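Local coordinates for protein CEP104 (PDB 5JO8) that probably binds tubulin or microtubules through its TOG domain, as a centriolar protein of the CEP104 family, at residues 234-239 and 268-273. Numbering follows the deposited sequence.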
# COMPACT_ATOMS: atom_id res chain seq x y z
N VAL A 234 -4.75 -19.06 1.99
CA VAL A 234 -5.46 -17.87 1.54
C VAL A 234 -5.52 -17.85 0.01
O VAL A 234 -6.53 -17.49 -0.57
CB VAL A 234 -4.85 -16.58 2.08
CG1 VAL A 234 -5.68 -15.38 1.62
CG2 VAL A 234 -4.79 -16.64 3.60
N ALA A 235 -4.42 -18.25 -0.63
CA ALA A 235 -4.39 -18.32 -2.08
C ALA A 235 -5.48 -19.26 -2.62
O ALA A 235 -6.17 -18.93 -3.58
CB ALA A 235 -3.01 -18.74 -2.57
N LEU A 236 -5.67 -20.39 -1.94
CA LEU A 236 -6.76 -21.29 -2.30
C LEU A 236 -8.13 -20.63 -2.16
O LEU A 236 -8.97 -20.76 -3.04
CB LEU A 236 -6.72 -22.54 -1.43
CG LEU A 236 -5.55 -23.48 -1.64
CD1 LEU A 236 -5.51 -24.47 -0.49
CD2 LEU A 236 -5.71 -24.20 -2.98
N ARG A 237 -8.34 -19.92 -1.06
CA ARG A 237 -9.61 -19.21 -0.86
C ARG A 237 -9.89 -18.21 -1.97
O ARG A 237 -11.02 -18.07 -2.42
CB ARG A 237 -9.62 -18.49 0.49
CG ARG A 237 -9.59 -19.44 1.68
CD ARG A 237 -10.24 -18.81 2.90
NE ARG A 237 -9.63 -17.55 3.31
CZ ARG A 237 -8.65 -17.44 4.21
NH1 ARG A 237 -8.17 -18.53 4.80
NH2 ARG A 237 -8.16 -16.25 4.53
N ILE A 238 -8.84 -17.53 -2.43
CA ILE A 238 -8.98 -16.56 -3.49
C ILE A 238 -9.43 -17.27 -4.77
O ILE A 238 -10.36 -16.83 -5.44
CB ILE A 238 -7.66 -15.80 -3.69
CG1 ILE A 238 -7.43 -14.80 -2.55
CG2 ILE A 238 -7.63 -15.07 -5.03
CD1 ILE A 238 -6.02 -14.27 -2.47
N ILE A 239 -8.77 -18.38 -5.07
CA ILE A 239 -9.10 -19.14 -6.26
C ILE A 239 -10.52 -19.71 -6.20
O ILE A 239 -11.27 -19.63 -7.17
CB ILE A 239 -8.05 -20.21 -6.55
CG1 ILE A 239 -6.72 -19.54 -6.90
CG2 ILE A 239 -8.50 -21.13 -7.70
CD1 ILE A 239 -5.54 -20.46 -6.85
N LYS A 268 -5.25 -31.78 -5.31
CA LYS A 268 -6.35 -32.60 -4.82
C LYS A 268 -7.36 -31.69 -4.10
O LYS A 268 -8.55 -31.71 -4.41
CB LYS A 268 -5.82 -33.70 -3.89
CG LYS A 268 -6.89 -34.64 -3.37
CD LYS A 268 -6.29 -35.71 -2.47
CE LYS A 268 -7.35 -36.39 -1.63
NZ LYS A 268 -8.37 -37.09 -2.46
N THR A 269 -6.88 -30.85 -3.18
CA THR A 269 -7.76 -29.91 -2.49
C THR A 269 -8.48 -28.97 -3.46
O THR A 269 -9.68 -28.73 -3.36
CB THR A 269 -6.97 -29.09 -1.45
OG1 THR A 269 -6.39 -29.96 -0.47
CG2 THR A 269 -7.88 -28.08 -0.75
N LEU A 270 -7.72 -28.42 -4.41
CA LEU A 270 -8.27 -27.49 -5.39
C LEU A 270 -9.38 -28.13 -6.23
O LEU A 270 -10.50 -27.62 -6.29
CB LEU A 270 -7.14 -27.00 -6.31
CG LEU A 270 -7.20 -25.63 -6.98
CD1 LEU A 270 -7.64 -24.55 -6.00
CD2 LEU A 270 -5.83 -25.29 -7.55
N PHE A 271 -9.06 -29.25 -6.87
CA PHE A 271 -10.02 -29.88 -7.79
C PHE A 271 -11.21 -30.52 -7.06
O PHE A 271 -12.35 -30.38 -7.50
CB PHE A 271 -9.31 -30.87 -8.74
CG PHE A 271 -8.42 -30.20 -9.75
CD1 PHE A 271 -8.94 -29.29 -10.66
CD2 PHE A 271 -7.06 -30.47 -9.78
CE1 PHE A 271 -8.12 -28.66 -11.58
CE2 PHE A 271 -6.23 -29.86 -10.71
CZ PHE A 271 -6.76 -28.95 -11.61
N ASP A 272 -10.95 -31.17 -5.92
CA ASP A 272 -12.06 -31.68 -5.10
C ASP A 272 -12.95 -30.54 -4.64
O ASP A 272 -14.18 -30.67 -4.62
CB ASP A 272 -11.56 -32.44 -3.88
CG ASP A 272 -11.02 -33.81 -4.23
OD1 ASP A 272 -11.31 -34.30 -5.35
OD2 ASP A 272 -10.32 -34.39 -3.38
N GLY A 273 -12.33 -29.43 -4.26
CA GLY A 273 -13.06 -28.25 -3.84
C GLY A 273 -13.94 -27.73 -4.95
O GLY A 273 -15.08 -27.36 -4.71
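Leu270 of helix 265-276 reaches across to Leu236 and Ile239 of helix 229-245, packing the last helix of the TOG domain against helix 229-245 within the all-helical, HEAT-like alpha-solenoid. The two short axes run in nearly the same sense, at 26°, and come no closer than 11.0 Å, so side chains rather than backbones make the contact. No hydrogen bond crosses it, and the meeting groups are all methyls.

One methyl of Leu270 does most of the work. The CA–CB bond of Leu270 does not aim at the facing helix, but with CG roughly anti to the backbone N (chi1 -152°) the branch swings over and carries CD1 across. There CD1 meets Leu236 CD2 at 3.6 Å, the two leucine side chains lying at a slant to each other. The same CD1 also lies 3.9 Å from Ile239 CG2, and here the side chains cross at about a right angle. Because Leu236 and Ile239 are three residues apart, they sit on one face of their helix, and CD1 touches a branch of each.

Leu266 and Phe274 extend this apolar seam along helix 265-276, touching Leu236 and Ile239 respectively. At the more open margin, Thr269 OG1 is hydrogen-bonded to Val265 O of its own helix, while the Thr269 methyl CG2 lies 4.3 Å from Leu236 CD1, a looser approach.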